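PDB 5CL2: sporulation-control protein spo0M from Bacillus subtilis, which controls the expression of spo0A and is required for Bacillus subtilis to pass the morphological stage 0 of sporulation. Local coordinates for residues 25-31 against 87-93; 130-134 against 191-196. All blocks are in the same frame, centred on the assembly; numbering follows the deposited sequence.

Contact 1: 25-31 against 87-93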
loop_
_atom_site.group_PDB
_atom_site.type_symbol
_atom_site.label_atom_id
_atom_site.label_comp_id
_atom_site.label_asym_id
_atom_site.label_seq_id
_atom_site.Cartn_x
_atom_site.Cartn_y
_atom_site.Cartn_z
ATOM N N GLU A 25 -11.663 11.557 7.819
ATOM C CA GLU A 25 -12.011 12.505 8.859
ATOM C C GLU A 25 -10.880 12.572 9.881
ATOM O O GLU A 25 -10.145 11.601 10.069
ATOM C CB GLU A 25 -13.337 12.104 9.512
ATOM C CG GLU A 25 -13.780 12.979 10.694
ATOM C CD GLU A 25 -15.284 12.925 10.952
ATOM O OE1 GLU A 25 -15.981 12.064 10.350
ATOM O OE2 GLU A 25 -15.762 13.764 11.752
ATOM N N GLU A 26 -10.731 13.731 10.517
ATOM C CA GLU A 26 -9.720 13.926 11.550
ATOM C C GLU A 26 -10.211 13.478 12.914
ATOM O O GLU A 26 -11.263 13.908 13.375
ATOM C CB GLU A 26 -9.324 15.390 11.643
ATOM C CG GLU A 26 -7.970 15.719 11.059
ATOM C CD GLU A 26 -7.468 17.024 11.623
ATOM O OE1 GLU A 26 -7.993 17.424 12.686
ATOM O OE2 GLU A 26 -6.574 17.656 11.017
ATOM N N VAL A 27 -9.455 12.593 13.547
ATOM C CA VAL A 27 -9.705 12.200 14.928
ATOM C C VAL A 27 -8.961 13.148 15.886
ATOM O O VAL A 27 -7.751 13.385 15.738
ATOM C CB VAL A 27 -9.278 10.740 15.196
ATOM C CG1 VAL A 27 -9.601 10.335 16.646
ATOM C CG2 VAL A 27 -9.951 9.793 14.206
ATOM N N GLN A 28 -9.694 13.714 16.842
ATOM C CA GLN A 28 -9.073 14.565 17.855
ATOM C C GLN A 28 -9.306 14.036 19.253
ATOM O O GLN A 28 -10.340 13.438 19.553
ATOM C CB GLN A 28 -9.599 15.987 17.765
ATOM C CG GLN A 28 -9.965 16.426 16.372
ATOM C CD GLN A 28 -10.344 17.884 16.332
ATOM O OE1 GLN A 28 -10.119 18.607 17.299
ATOM N NE2 GLN A 28 -10.916 18.329 15.219
ATOM N N GLY A 29 -8.348 14.272 20.132
ATOM C CA GLY A 29 -8.557 13.843 21.502
ATOM C C GLY A 29 -7.459 14.306 22.415
ATOM O O GLY A 29 -6.642 15.157 22.060
ATOM N N THR A 30 -7.450 13.738 23.608
ATOM C CA THR A 30 -6.453 14.080 24.592
ATOM C C THR A 30 -6.003 12.826 25.298
ATOM O O THR A 30 -6.823 12.001 25.662
ATOM C CB THR A 30 -7.013 15.099 25.608
ATOM O OG1 THR A 30 -7.348 16.311 24.922
ATOM C CG2 THR A 30 -6.005 15.395 26.710
ATOM N N VAL A 31 -4.698 12.672 25.465
ATOM C CA VAL A 31 -4.164 11.657 26.368
ATOM C C VAL A 31 -3.955 12.276 27.777
ATOM O O VAL A 31 -3.174 13.206 27.934
ATOM C CB VAL A 31 -2.823 11.102 25.857
ATOM C CG1 VAL A 31 -2.308 10.003 26.779
ATOM C CG2 VAL A 31 -2.957 10.583 24.407
ATOM N N PHE A 87 -2.007 15.651 27.038
ATOM C CA PHE A 87 -1.447 15.782 25.711
ATOM C C PHE A 87 -2.543 15.702 24.666
ATOM O O PHE A 87 -3.000 14.628 24.347
ATOM C CB PHE A 87 -0.391 14.699 25.485
ATOM C CG PHE A 87 0.700 14.691 26.522
ATOM C CD1 PHE A 87 1.816 15.509 26.375
ATOM C CD2 PHE A 87 0.600 13.891 27.662
ATOM C CE1 PHE A 87 2.833 15.525 27.346
ATOM C CE2 PHE A 87 1.614 13.887 28.642
ATOM C CZ PHE A 87 2.734 14.712 28.484
ATOM N N PRO A 88 -2.952 16.850 24.111
ATOM C CA PRO A 88 -3.934 16.842 23.018
ATOM C C PRO A 88 -3.316 16.402 21.693
ATOM O O PRO A 88 -2.135 16.658 21.445
ATOM C CB PRO A 88 -4.410 18.303 22.946
ATOM C CG PRO A 88 -3.333 19.108 23.623
ATOM C CD PRO A 88 -2.742 18.201 24.671
ATOM N N PHE A 89 -4.108 15.732 20.856
ATOM C CA PHE A 89 -3.605 15.210 19.589
ATOM C C PHE A 89 -4.650 15.235 18.481
ATOM O O PHE A 89 -5.869 15.281 18.734
ATOM C CB PHE A 89 -3.115 13.775 19.770
ATOM C CG PHE A 89 -4.225 12.801 20.109
ATOM C CD1 PHE A 89 -4.985 12.199 19.097
ATOM C CD2 PHE A 89 -4.538 12.520 21.441
ATOM C CE1 PHE A 89 -6.019 11.326 19.411
ATOM C CE2 PHE A 89 -5.568 11.648 21.765
ATOM C CZ PHE A 89 -6.313 11.050 20.749
ATOM N N THR A 90 -4.153 15.140 17.247
ATOM C CA THR A 90 -5.001 14.987 16.085
ATOM C C THR A 90 -4.315 14.102 15.023
ATOM O O THR A 90 -3.090 14.166 14.821
ATOM C CB THR A 90 -5.369 16.377 15.503
ATOM O OG1 THR A 90 -6.405 16.242 14.525
ATOM C CG2 THR A 90 -4.166 17.041 14.869
ATOM N N PHE A 91 -5.105 13.268 14.347
ATOM C CA PHE A 91 -4.572 12.499 13.219
ATOM C C PHE A 91 -5.684 12.202 12.245
ATOM O O PHE A 91 -6.856 12.229 12.596
ATOM C CB PHE A 91 -3.905 11.194 13.680
ATOM C CG PHE A 91 -4.873 10.154 14.212
ATOM C CD1 PHE A 91 -5.249 10.154 15.561
ATOM C CD2 PHE A 91 -5.363 9.151 13.384
ATOM C CE1 PHE A 91 -6.125 9.204 16.069
ATOM C CE2 PHE A 91 -6.241 8.185 13.875
ATOM C CZ PHE A 91 -6.621 8.208 15.223
ATOM N N THR A 92 -5.316 11.910 11.013
ATOM C CA THR A 92 -6.314 11.630 10.018
ATOM C C THR A 92 -6.499 10.135 9.884
ATOM O O THR A 92 -5.523 9.391 9.784
ATOM C CB THR A 92 -5.921 12.242 8.681
ATOM O OG1 THR A 92 -5.628 13.627 8.889
ATOM C CG2 THR A 92 -7.050 12.100 7.667
ATOM N N LEU A 93 -7.756 9.707 9.896
ATOM C CA LEU A 93 -8.116 8.318 9.639
ATOM C C LEU A 93 -7.757 7.985 8.198
ATOM O O LEU A 93 -8.324 8.572 7.271
ATOM C CB LEU A 93 -9.606 8.116 9.878
ATOM C CG LEU A 93 -10.120 6.860 10.569
ATOM C CD1 LEU A 93 -9.684 6.848 12.004
ATOM C CD2 LEU A 93 -11.639 6.775 10.467
#

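Contact 2: 130-134 against 191-196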
loop_
_atom_site.group_PDB
_atom_site.type_symbol
_atom_site.label_atom_id
_atom_site.label_comp_id
_atom_site.label_asym_id
_atom_site.label_seq_id
_atom_site.Cartn_x
_atom_site.Cartn_y
_atom_site.Cartn_z
ATOM N N ALA A 130 -19.329 3.806 6.971
ATOM C CA ALA A 130 -19.142 3.809 5.532
ATOM C C ALA A 130 -19.087 5.231 5.003
ATOM O O ALA A 130 -19.959 6.049 5.271
ATOM C CB ALA A 130 -20.254 3.030 4.835
ATOM N N HIS A 131 -18.042 5.511 4.248
ATOM C CA HIS A 131 -17.925 6.758 3.532
ATOM C C HIS A 131 -19.096 6.821 2.551
ATOM O O HIS A 131 -19.490 5.797 1.988
ATOM C CB HIS A 131 -16.560 6.798 2.835
ATOM C CG HIS A 131 -16.309 8.014 2.006
ATOM N ND1 HIS A 131 -16.903 8.209 0.775
ATOM C CD2 HIS A 131 -15.474 9.062 2.186
ATOM C CE1 HIS A 131 -16.471 9.342 0.254
ATOM N NE2 HIS A 131 -15.601 9.881 1.092
ATOM N N PRO A 132 -19.664 8.016 2.354
ATOM C CA PRO A 132 -20.841 8.229 1.501
ATOM C C PRO A 132 -20.791 7.566 0.114
ATOM O O PRO A 132 -21.815 7.036 -0.297
ATOM C CB PRO A 132 -20.886 9.747 1.360
ATOM C CG PRO A 132 -20.343 10.240 2.684
ATOM C CD PRO A 132 -19.279 9.240 3.086
ATOM N N TRP A 133 -19.669 7.612 -0.601
ATOM C CA TRP A 133 -19.587 6.919 -1.894
ATOM C C TRP A 133 -19.812 5.423 -1.727
ATOM O O TRP A 133 -20.494 4.798 -2.549
ATOM C CB TRP A 133 -18.239 7.135 -2.573
ATOM C CG TRP A 133 -17.845 8.569 -2.794
ATOM C CD1 TRP A 133 -18.659 9.663 -2.781
ATOM C CD2 TRP A 133 -16.531 9.050 -3.085
ATOM N NE1 TRP A 133 -17.928 10.798 -3.036
ATOM C CE2 TRP A 133 -16.617 10.448 -3.221
ATOM C CE3 TRP A 133 -15.284 8.434 -3.221
ATOM C CZ2 TRP A 133 -15.504 11.242 -3.492
ATOM C CZ3 TRP A 133 -14.176 9.225 -3.484
ATOM C CH2 TRP A 133 -14.294 10.613 -3.623
ATOM N N ILE A 134 -19.213 4.847 -0.682
ATOM C CA ILE A 134 -19.365 3.424 -0.410
ATOM C C ILE A 134 -20.808 3.144 -0.039
ATOM O O ILE A 134 -21.379 2.147 -0.469
ATOM C CB ILE A 134 -18.445 2.927 0.706
ATOM C CG1 ILE A 134 -16.987 2.949 0.255
ATOM C CG2 ILE A 134 -18.824 1.503 1.119
ATOM C CD1 ILE A 134 -16.002 2.524 1.370
ATOM N N LEU A 191 -10.721 2.818 -1.443
ATOM C CA LEU A 191 -11.090 4.214 -1.417
ATOM C C LEU A 191 -9.855 5.077 -1.502
ATOM O O LEU A 191 -8.891 4.853 -0.776
ATOM C CB LEU A 191 -11.866 4.520 -0.148
ATOM C CG LEU A 191 -12.303 5.966 0.013
ATOM C CD1 LEU A 191 -13.319 6.284 -1.055
ATOM C CD2 LEU A 191 -12.884 6.159 1.388
ATOM N N ASP A 192 -9.878 6.051 -2.401
ATOM C CA ASP A 192 -8.836 7.064 -2.461
ATOM C C ASP A 192 -9.500 8.437 -2.534
ATOM O O ASP A 192 -10.729 8.548 -2.405
ATOM C CB ASP A 192 -7.870 6.806 -3.628
ATOM C CG ASP A 192 -8.578 6.722 -4.992
ATOM O OD1 ASP A 192 -8.795 7.778 -5.620
ATOM O OD2 ASP A 192 -8.915 5.590 -5.428
ATOM N N GLU A 193 -8.681 9.477 -2.678
ATOM C CA GLU A 193 -9.147 10.864 -2.613
ATOM C C GLU A 193 -10.015 11.287 -3.812
ATOM O O GLU A 193 -10.906 12.127 -3.684
ATOM C CB GLU A 193 -7.936 11.805 -2.504
ATOM C CG GLU A 193 -7.025 11.589 -1.278
ATOM C CD GLU A 193 -7.566 12.228 -0.007
ATOM O OE1 GLU A 193 -8.702 12.753 -0.045
ATOM O OE2 GLU A 193 -6.842 12.232 1.023
ATOM N N ASP A 194 -9.721 10.742 -4.987
ATOM C CA ASP A 194 -10.418 11.177 -6.208
ATOM C C ASP A 194 -11.544 10.274 -6.667
ATOM O O ASP A 194 -12.227 10.574 -7.636
ATOM C CB ASP A 194 -9.412 11.344 -7.341
ATOM C CG ASP A 194 -8.305 12.291 -6.962
ATOM O OD1 ASP A 194 -8.608 13.498 -6.818
ATOM O OD2 ASP A 194 -7.151 11.825 -6.804
ATOM N N GLY A 195 -11.759 9.189 -5.946
ATOM C CA GLY A 195 -12.753 8.227 -6.347
ATOM C C GLY A 195 -12.596 6.914 -5.620
ATOM O O GLY A 195 -12.016 6.832 -4.525
ATOM N N LEU A 196 -13.123 5.873 -6.238
ATOM C CA LEU A 196 -13.245 4.597 -5.568
ATOM C C LEU A 196 -13.085 3.450 -6.563
ATOM O O LEU A 196 -13.640 3.495 -7.663
ATOM C CB LEU A 196 -14.596 4.555 -4.871
ATOM C CG LEU A 196 -14.988 3.385 -4.004
ATOM C CD1 LEU A 196 -15.888 3.879 -2.908
ATOM C CD2 LEU A 196 -15.714 2.419 -4.882
#

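Contact 1: 25-31 against 87-93
The ring of F89 lies over G29, whose CA sits 4.0 Å from the centroid of the F89 ring in a CH-π contact. Two residues along, V27 and F91 repeat the theme, with CB of V27 beneath the face of F91 at 3.9 Å from the centroid of that ring. Both pairs belong to an antiparallel two-strand ladder of strands 26-34 and 84-92, part of a three-stranded sheet in a β-sandwich consistent with the arrestin-like clan of this family. F89 and F91 both have CG between the backbone N and the carbonyl carbon (chi1 66° and 70°), a torsion that swings the ring back across the neighbouring strand. CG2 of V31 meets CE2 of F89 at 3.9 Å, and beyond F91 the CG2 of V27 touches CD1 of L93. This face packs on I45, L47 and L49 of strand 40-57 and F71 of strand 60-79. With only an alanine at F89, G29 is likely to lose the ring that covers it, and a gap would probably open beside CG2 of V31 and L47. Between the faces, V27-F91, G29-F89 and V31-F87 form hydrogen-bonded pairs, each with two backbone bonds; the link from V31 N to F87 O measures 2.8 Å. Just past the ladder, L93 N adds a bond to E25 O at 3.1 Å. The opposite face carries E26, Q28, T30, P88, T90 and T92 and is more polar. There E26 reaches diagonally along the sheet, and T90 OG1 donates to E26 OE1 at 2.7 Å, meeting the oxygen from above the carboxylate plane, 79° out of it.

Contact 2: 130-134 against 191-196
W133 runs from the start of helix 132-143 to the turn at 192-195, and each part of its side chain finds a different partner there. Its CB touches CD1 of L196 at 4.0 Å. With CG anti to the carbonyl carbon (chi1 -56°), the indole is carried over the turn with its six-membered ring leading. CE3 of W133 meets CD1 of L191 at 3.6 Å, and farther out its CZ3 comes within 3.3 Å of CA of G195, obliquely to the ring, so that the indole meets backbone here. At the far corner CH2 points to the carbonyl of E193, whose O lies 3.7 Å from CH2 of W133 at the ring edge, near its plane. Q230, L233 and E234 of helix 230-234 also pack on the indole.

The turn that receives it connects strands 185-191 and 195-202 as a β-hairpin, closed by the backbone bond from D192 N to G195 O. Inside it an Asx turn forms, D194 N donating to D192 OD1 at 3.2 Å; the same carboxylate makes a salt bridge with R227.

H131 is the N-cap of the helix: its ND1 accepts from W133 N at 3.1 Å, which is consistent with no proton on ND1. The imidazole also lies against the indole, its CE1 over one face near the rim. L191 forks between the two rings, CD1 going to W133 while CD2 stands off-centre over H131, 4.3 Å from the imidazole centroid. The same CD1 of L196 that touches W133 CB also presses on CG1 of I134, a tight 3.5 Å.

Overall arrangement
The two contacts come in series along the chain, contact 1 closing before contact 2 opens. Their centres are 22 Å apart and their nearest atoms about 7 Å, without touching. They share no strand or helix: contact 1 joins two strands of the three-stranded sheet in the N-terminal β-sandwich, while contact 2 sets the start of helix 132-143 on a hairpin of the later five-stranded antiparallel sheet. The chain after L93 bridges them, since L95 and I99 pack on contact 2. The side chain of V31 in contact 1 lies about 9 Å from the bound sodium ion, whereas residues 192-194 of contact 2 meet the second subunit by packing and weak polar contacts, so metal site and subunit interface neighbour different contacts.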